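Local coordinates for outer surface protein (Bacillus cereus ATCC 14579, PDB 1X7F), which is experimentally uncharacterised but probably acts as a 6-phospho-N-acetylmuramidase, a glycosidase that would split 6-phosphorylated muramyl disaccharides derived from the bacterial cell wall, at residues E155-H160 and S165-C170; R192-G197 and T241-D246; Y316-R321 and K340-L345. One frame throughout, in Å; residues are numbered along the deposited sequence. Where two conformers were deposited one is given.

Chemistry follows place in this chain. Contacts 1 and 2 both belong to the N-terminal beta/alpha barrel, their centres about 13 Å apart, and they touch: Glu155 OE2 lies 2.6 Å from His196 NE2 in a probable hydrogen bond, and Gly169 packs on Phe193. Contact 1 is buried and wholly apolar, fastening a helix to the next strand. Contact 2 lies at the surface, where a lysine spends its stem on leucine and its charge on a carbonyl. Contact 3, its centre about 54 Å from that of contact 1, joins two loops of the C-terminal domain; partly buried, it mixes an aromatic edge with a lysine whose ammonium group bonds to Lys314 O, just outside.

Contact 1 of 3, residues E155-H160 and S165-C170; sequences ENILSH and SALIGC
The beta-alpha-beta unit formed by strand 142-146, helix 153-157 and strand 167-170 of the barrel is closed here by three aliphatic side chains, Ile157 and Leu158 of segment 155-160 and Leu167 at the start of the strand. One methyl does the touching on the strand side. Leu167 CD1 meets Ile157 CG2 at 4.2 Å, and the same CD1 lies 4.2 Å from Leu158 CD2, so two branches from adjacent residues converge on it. Ile157 sends its CB toward the strand, and with chi1 at -64° CG2 stands anti to the backbone N and makes the approach, while CD1 lies farther off. Leu158 does not aim its CB at the strand; its CD2 methyl makes the approach. A type I turn spans Ile157 to His160. Just before it, Asn156 O accepts from both Ser159 OG, at 2.7 Å, and Ser159 N; the hydroxyl oxygen also sits over the centre of the His160 ring. Beyond the contact, Ile157 and Leu167 both rest on strand 142-146, through Leu145 and Ile143 respectively. Ile157 also touches Glu131 of helix 129-134, which places the leucine-isoleucine cluster in the layer between barrel strands and surrounding helices.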
# COMPACT_ATOMS: atom_id res chain seq x y z
N GLU A 155 -14.39 -5.82 -19.41
CA GLU A 155 -15.62 -5.65 -20.20
C GLU A 155 -15.78 -6.77 -21.22
O GLU A 155 -16.89 -7.20 -21.52
CB GLU A 155 -15.61 -4.30 -20.93
CG GLU A 155 -15.20 -3.10 -20.07
CD GLU A 155 -16.34 -2.54 -19.23
OE1 GLU A 155 -17.52 -2.76 -19.58
OE2 GLU A 155 -16.04 -1.85 -18.23
N ASN A 156 -14.64 -7.23 -21.73
CA ASN A 156 -14.56 -8.33 -22.69
C ASN A 156 -14.86 -9.67 -22.00
O ASN A 156 -15.76 -10.40 -22.42
CB ASN A 156 -13.17 -8.33 -23.35
CG ASN A 156 -13.06 -9.28 -24.52
OD1 ASN A 156 -13.98 -9.42 -25.33
ND2 ASN A 156 -11.91 -9.93 -24.62
N ILE A 157 -14.11 -9.96 -20.93
CA ILE A 157 -14.25 -11.19 -20.14
C ILE A 157 -15.68 -11.38 -19.60
O ILE A 157 -16.24 -12.47 -19.71
CB ILE A 157 -13.22 -11.23 -18.98
CG1 ILE A 157 -11.79 -11.28 -19.53
CG2 ILE A 157 -13.47 -12.42 -18.04
CD1 ILE A 157 -10.72 -10.97 -18.49
N LEU A 158 -16.25 -10.32 -19.05
CA LEU A 158 -17.58 -10.37 -18.45
C LEU A 158 -18.74 -10.39 -19.46
O LEU A 158 -19.88 -10.70 -19.10
CB LEU A 158 -17.77 -9.25 -17.43
CG LEU A 158 -16.76 -9.19 -16.27
CD1 LEU A 158 -16.88 -7.88 -15.53
CD2 LEU A 158 -16.92 -10.37 -15.32
N SER A 159 -18.44 -10.05 -20.72
CA SER A 159 -19.44 -10.12 -21.80
C SER A 159 -19.72 -11.57 -22.18
O SER A 159 -20.75 -11.88 -22.80
CB SER A 159 -19.01 -9.31 -23.02
OG SER A 159 -18.07 -10.02 -23.81
N HIS A 160 -18.80 -12.46 -21.81
CA HIS A 160 -19.02 -13.90 -21.90
C HIS A 160 -19.61 -14.38 -20.56
O HIS A 160 -19.59 -13.64 -19.58
CB HIS A 160 -17.72 -14.64 -22.23
CG HIS A 160 -16.97 -14.05 -23.39
ND1 HIS A 160 -17.39 -14.18 -24.70
CD2 HIS A 160 -15.83 -13.32 -23.43
CE1 HIS A 160 -16.54 -13.56 -25.50
NE2 HIS A 160 -15.58 -13.02 -24.75
N SER A 165 -16.99 -13.50 -9.52
CA SER A 165 -16.59 -13.80 -8.15
C SER A 165 -15.30 -14.64 -8.01
O SER A 165 -14.72 -14.71 -6.93
CB SER A 165 -17.77 -14.46 -7.41
OG SER A 165 -17.34 -15.50 -6.55
N ALA A 166 -14.88 -15.28 -9.10
CA ALA A 166 -13.61 -16.03 -9.13
C ALA A 166 -12.41 -15.14 -9.52
O ALA A 166 -11.25 -15.50 -9.28
CB ALA A 166 -13.72 -17.24 -10.06
N LEU A 167 -12.69 -13.97 -10.09
CA LEU A 167 -11.64 -13.05 -10.52
C LEU A 167 -11.04 -12.19 -9.39
O LEU A 167 -11.75 -11.71 -8.51
CB LEU A 167 -12.16 -12.12 -11.63
CG LEU A 167 -12.55 -12.75 -12.97
CD1 LEU A 167 -13.16 -11.69 -13.88
CD2 LEU A 167 -11.37 -13.43 -13.64
N ILE A 168 -9.71 -12.06 -9.43
CA ILE A 168 -8.97 -11.03 -8.70
C ILE A 168 -7.98 -10.38 -9.69
O ILE A 168 -7.86 -10.82 -10.84
CB ILE A 168 -8.24 -11.59 -7.43
CG1 ILE A 168 -7.27 -12.73 -7.79
CG2 ILE A 168 -9.26 -12.04 -6.37
CD1 ILE A 168 -6.44 -13.23 -6.61
N GLY A 169 -7.30 -9.33 -9.25
CA GLY A 169 -6.36 -8.63 -10.08
C GLY A 169 -5.08 -8.26 -9.35
O GLY A 169 -5.11 -7.87 -8.18
N CYS A 170 -3.95 -8.37 -10.04
CA CYS A 170 -2.70 -7.88 -9.50
C CYS A 170 -1.87 -7.22 -10.59
O CYS A 170 -1.76 -7.74 -11.70
CB CYS A 170 -1.91 -9.00 -8.81
SG CYS A 170 -0.39 -8.46 -8.00

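Contact 2 of 3, residues R192-G197 and T241-D246; sequences RFKKHG and TGLIDD
Lys194 uses the whole length of its side chain on Gly242 and Leu243, a good example of a long amphipathic residue making two kinds of contact at once. CG leaves anti to the backbone N (chi1 -174°), and a bend at chi2, 93°, turns the rest of an otherwise extended chain across the loop. Its stem presses on leucine: Lys194 CG lies 3.9 Å from Leu243 CD2, the two side chains crossing at about a right angle. Leu243, with CG anti to its carbonyl carbon, touches through this CD2 methyl. At the tip, Lys194 NZ donates to Gly242 O at 2.8 Å, nearly along the C=O axis with an angle of 166° at the oxygen. Asp245 OD1, 4.9 Å from Lys194 NZ, is not in contact but may add some favourable field. The loop offers this carbonyl from a defined shape: Gly242 has positive phi after helix 231-240, and Leu243 N donates to Thr241 OG1 at 3.2 Å, an ST turn. Gly197 likewise ends helix 183-195 as the C-prime residue of a Schellman motif. Helix-to-strand loops like these recur round a (beta/alpha)8 barrel, at the N-terminal ends of its strands, opposite the rim where active sites usually lie.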
# COMPACT_ATOMS: atom_id res chain seq x y z
N ARG A 192 -10.28 0.70 -13.26
CA ARG A 192 -11.03 -0.27 -14.07
C ARG A 192 -11.51 -1.43 -13.21
O ARG A 192 -12.65 -1.87 -13.33
CB ARG A 192 -10.16 -0.83 -15.20
CG ARG A 192 -9.94 0.10 -16.35
CD ARG A 192 -9.02 -0.49 -17.42
NE ARG A 192 -8.83 0.41 -18.55
CZ ARG A 192 -9.73 0.61 -19.51
NH1 ARG A 192 -10.91 -0.01 -19.48
NH2 ARG A 192 -9.46 1.45 -20.50
N PHE A 193 -10.61 -1.92 -12.35
CA PHE A 193 -10.87 -3.07 -11.50
C PHE A 193 -11.76 -2.72 -10.32
O PHE A 193 -12.57 -3.53 -9.87
CB PHE A 193 -9.55 -3.71 -11.06
CG PHE A 193 -9.03 -4.72 -12.04
CD1 PHE A 193 -8.63 -4.33 -13.32
CD2 PHE A 193 -8.98 -6.07 -11.71
CE1 PHE A 193 -8.18 -5.27 -14.25
CE2 PHE A 193 -8.54 -7.02 -12.62
CZ PHE A 193 -8.13 -6.61 -13.91
N LYS A 194 -11.62 -1.48 -9.84
CA LYS A 194 -12.46 -0.93 -8.77
C LYS A 194 -13.89 -0.69 -9.26
O LYS A 194 -14.86 -1.00 -8.56
CB LYS A 194 -11.82 0.36 -8.25
CG LYS A 194 -12.51 0.97 -7.05
CD LYS A 194 -11.91 0.50 -5.74
CE LYS A 194 -12.78 0.94 -4.58
NZ LYS A 194 -12.04 0.90 -3.30
N LYS A 195 -14.02 -0.16 -10.48
CA LYS A 195 -15.33 0.06 -11.09
C LYS A 195 -16.18 -1.22 -11.08
O LYS A 195 -17.39 -1.16 -10.89
CB LYS A 195 -15.19 0.57 -12.53
CG LYS A 195 -16.44 1.30 -13.02
CD LYS A 195 -16.88 0.85 -14.41
CE LYS A 195 -16.27 1.71 -15.51
NZ LYS A 195 -17.11 1.70 -16.75
N HIS A 196 -15.53 -2.37 -11.29
CA HIS A 196 -16.22 -3.65 -11.35
C HIS A 196 -16.16 -4.44 -10.04
O HIS A 196 -16.52 -5.62 -10.01
CB HIS A 196 -15.65 -4.48 -12.51
CG HIS A 196 -15.94 -3.91 -13.86
ND1 HIS A 196 -17.18 -4.01 -14.46
CD2 HIS A 196 -15.16 -3.20 -14.71
CE1 HIS A 196 -17.14 -3.41 -15.63
NE2 HIS A 196 -15.94 -2.91 -15.81
N GLY A 197 -15.73 -3.78 -8.97
CA GLY A 197 -15.68 -4.38 -7.64
C GLY A 197 -14.75 -5.59 -7.49
O GLY A 197 -14.99 -6.45 -6.65
N THR A 241 -4.51 5.58 -2.03
CA THR A 241 -5.18 5.83 -3.32
C THR A 241 -6.67 5.45 -3.24
O THR A 241 -7.49 5.98 -3.98
CB THR A 241 -4.50 5.08 -4.51
OG1 THR A 241 -4.55 3.67 -4.28
CG2 THR A 241 -2.99 5.41 -4.63
N GLY A 242 -7.00 4.56 -2.32
CA GLY A 242 -8.33 3.94 -2.27
C GLY A 242 -8.58 2.90 -3.36
O GLY A 242 -9.70 2.41 -3.50
N LEU A 243 -7.56 2.57 -4.15
CA LEU A 243 -7.77 1.72 -5.33
C LEU A 243 -7.07 0.36 -5.24
O LEU A 243 -7.18 -0.46 -6.15
CB LEU A 243 -7.34 2.45 -6.61
CG LEU A 243 -8.06 3.76 -7.00
CD1 LEU A 243 -7.48 4.32 -8.29
CD2 LEU A 243 -9.59 3.60 -7.11
N ILE A 244 -6.34 0.14 -4.14
CA ILE A 244 -5.55 -1.07 -3.97
C ILE A 244 -5.95 -1.69 -2.65
O ILE A 244 -5.99 -1.00 -1.63
CB ILE A 244 -4.01 -0.76 -4.02
CG1 ILE A 244 -3.58 -0.19 -5.38
CG2 ILE A 244 -3.16 -2.01 -3.69
CD1 ILE A 244 -3.75 -1.18 -6.60
N ASP A 245 -6.29 -2.97 -2.69
CA ASP A 245 -6.65 -3.72 -1.49
C ASP A 245 -5.44 -4.40 -0.86
O ASP A 245 -5.22 -4.27 0.34
CB ASP A 245 -7.73 -4.76 -1.82
CG ASP A 245 -8.90 -4.16 -2.56
OD1 ASP A 245 -9.43 -3.12 -2.10
OD2 ASP A 245 -9.35 -4.63 -3.61
N ASP A 246 -4.67 -5.13 -1.66
CA ASP A 246 -3.57 -5.95 -1.14
C ASP A 246 -2.20 -5.39 -1.51
O ASP A 246 -1.97 -4.99 -2.66
CB ASP A 246 -3.72 -7.41 -1.61
CG ASP A 246 -5.00 -8.07 -1.09
OD1 ASP A 246 -5.73 -7.43 -0.30
OD2 ASP A 246 -5.35 -9.23 -1.40

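Contact 3 of 3, residues Y316-R321 and K340-L345; sequences YDFPVR and KYKGEL
The Phe318 ring is approached by Lys342 at its edge, not over a face: Lys342 CE lies in the ring plane, 3.9 Å from Phe318 CD1. Gly343 CA comes in obliquely, 4.3 Å from Phe318 CE1. Around the same ring lie Val283 and Glu284 of helix 282-289 and Ile333 of strand 330-334, so the phenyl group lies between a helix, a strand and the turn at Gly343.

The conformation of Lys342 explains its reach. CG is anti to the backbone N (chi1 173°) and the chain stays extended beyond it, so that the methylenes pass the phenyl edge and the two side chains cross obliquely. The ammonium group thereby arrives at the backbone of segment 316-321: Lys342 NZ is 2.8 Å from Tyr316 O, while its clear hydrogen bond goes to Lys314 O, two residues earlier in that loop. The fit of Lys342 CE against Tyr316 O is too tight to be trusted in detail. A water bridges weakly from Lys342 NZ to Asp317 OD2, which accepts from it at 3.4 Å.

Lys342 and Gly343 occupy the middle of a type II turn, tied by Glu344 N to Tyr341 O at 3.0 Å. Gly343 has phi 87°, a conformation that suits glycine, and the turn presents bare backbone to the phenyl ring.

The contact between these two loops of the C-terminal domain divides the lysine in two: the hydrocarbon stem lies against the edge of the buried phenylalanine, whereas the charged end is drawn to main-chain oxygen. Asp317, too distant for a salt bridge, would probably contribute only modestly to balancing that charge.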
# COMPACT_ATOMS: atom_id res chain seq x y z
N TYR A 316 -6.48 26.22 26.68
CA TYR A 316 -5.10 25.89 27.04
C TYR A 316 -4.09 26.96 26.62
O TYR A 316 -4.38 27.84 25.80
CB TYR A 316 -4.72 24.51 26.49
CG TYR A 316 -5.44 23.37 27.22
CD1 TYR A 316 -6.78 23.07 26.94
CD2 TYR A 316 -4.78 22.62 28.19
CE1 TYR A 316 -7.44 22.05 27.59
CE2 TYR A 316 -5.43 21.58 28.85
CZ TYR A 316 -6.76 21.30 28.54
OH TYR A 316 -7.43 20.30 29.20
N ASP A 317 -2.89 26.87 27.19
CA ASP A 317 -1.88 27.89 27.06
C ASP A 317 -1.00 27.58 25.88
O ASP A 317 -0.34 26.54 25.84
CB ASP A 317 -1.05 27.96 28.35
CG ASP A 317 -0.30 29.29 28.52
OD1 ASP A 317 0.74 29.27 29.23
OD2 ASP A 317 -0.69 30.38 28.03
N PHE A 318 -0.99 28.48 24.90
CA PHE A 318 -0.15 28.36 23.73
C PHE A 318 0.65 29.64 23.61
O PHE A 318 0.31 30.51 22.79
CB PHE A 318 -1.00 28.12 22.49
CG PHE A 318 -1.65 26.78 22.47
CD1 PHE A 318 -2.95 26.61 22.94
CD2 PHE A 318 -0.96 25.66 22.00
CE1 PHE A 318 -3.55 25.35 22.94
CE2 PHE A 318 -1.55 24.40 22.01
CZ PHE A 318 -2.85 24.25 22.47
N PRO A 319 1.69 29.78 24.44
CA PRO A 319 2.45 31.02 24.45
C PRO A 319 3.12 31.25 23.10
O PRO A 319 3.52 30.29 22.42
CB PRO A 319 3.49 30.80 25.56
CG PRO A 319 2.89 29.70 26.41
CD PRO A 319 2.22 28.80 25.41
N VAL A 320 3.18 32.51 22.71
CA VAL A 320 3.88 32.94 21.50
C VAL A 320 5.38 32.61 21.65
O VAL A 320 5.97 32.87 22.69
CB VAL A 320 3.65 34.46 21.25
CG1 VAL A 320 4.45 34.94 20.08
CG2 VAL A 320 2.17 34.77 21.01
N ARG A 321 5.97 32.00 20.62
CA ARG A 321 7.44 31.90 20.54
C ARG A 321 7.95 32.33 19.17
O ARG A 321 7.31 33.14 18.52
CB ARG A 321 7.97 30.53 20.97
CG ARG A 321 7.07 29.36 20.69
CD ARG A 321 7.59 28.03 21.21
NE ARG A 321 7.19 26.98 20.28
CZ ARG A 321 6.15 26.17 20.44
NH1 ARG A 321 5.40 26.24 21.53
NH2 ARG A 321 5.86 25.27 19.49
N LYS A 340 -10.02 33.57 17.91
CA LYS A 340 -10.88 32.48 17.43
C LYS A 340 -10.10 31.23 16.95
O LYS A 340 -10.63 30.11 16.98
CB LYS A 340 -11.73 33.04 16.27
CG LYS A 340 -12.76 32.12 15.63
CD LYS A 340 -14.14 32.28 16.26
CE LYS A 340 -15.12 31.24 15.71
NZ LYS A 340 -14.95 31.00 14.24
N TYR A 341 -8.86 31.41 16.51
CA TYR A 341 -8.11 30.32 15.87
C TYR A 341 -7.02 29.72 16.75
O TYR A 341 -6.30 28.84 16.33
CB TYR A 341 -7.56 30.77 14.49
CG TYR A 341 -8.69 31.26 13.64
CD1 TYR A 341 -8.86 32.61 13.38
CD2 TYR A 341 -9.67 30.36 13.17
CE1 TYR A 341 -9.94 33.06 12.66
CE2 TYR A 341 -10.76 30.81 12.44
CZ TYR A 341 -10.88 32.16 12.18
OH TYR A 341 -11.94 32.63 11.48
N LYS A 342 -6.90 30.21 17.98
CA LYS A 342 -6.05 29.59 18.98
C LYS A 342 -6.42 28.09 19.13
O LYS A 342 -7.59 27.74 19.30
CB LYS A 342 -6.19 30.29 20.32
CG LYS A 342 -5.45 29.58 21.47
CD LYS A 342 -5.63 30.34 22.76
CE LYS A 342 -5.50 29.43 23.93
NZ LYS A 342 -5.98 30.07 25.20
N GLY A 343 -5.40 27.24 19.03
CA GLY A 343 -5.57 25.80 19.19
C GLY A 343 -5.94 25.14 17.87
O GLY A 343 -6.12 23.93 17.85
N GLU A 344 -6.07 25.91 16.79
CA GLU A 344 -6.32 25.32 15.48
C GLU A 344 -5.01 24.74 14.99
O GLU A 344 -4.02 25.46 14.84
CB GLU A 344 -6.92 26.31 14.44
CG GLU A 344 -7.11 25.70 13.04
CD GLU A 344 -7.83 26.62 12.05
OE1 GLU A 344 -8.98 27.02 12.29
OE2 GLU A 344 -7.25 26.93 10.99
N LEU A 345 -5.01 23.43 14.76
CA LEU A 345 -3.86 22.72 14.23
C LEU A 345 -3.94 22.70 12.70
O LEU A 345 -5.00 22.46 12.13
CB LEU A 345 -3.82 21.28 14.78
CG LEU A 345 -2.64 20.40 14.34
CD1 LEU A 345 -2.20 19.52 15.49
CD2 LEU A 345 -2.95 19.55 13.07
O HOH W 1 -3.91 31.49 27.58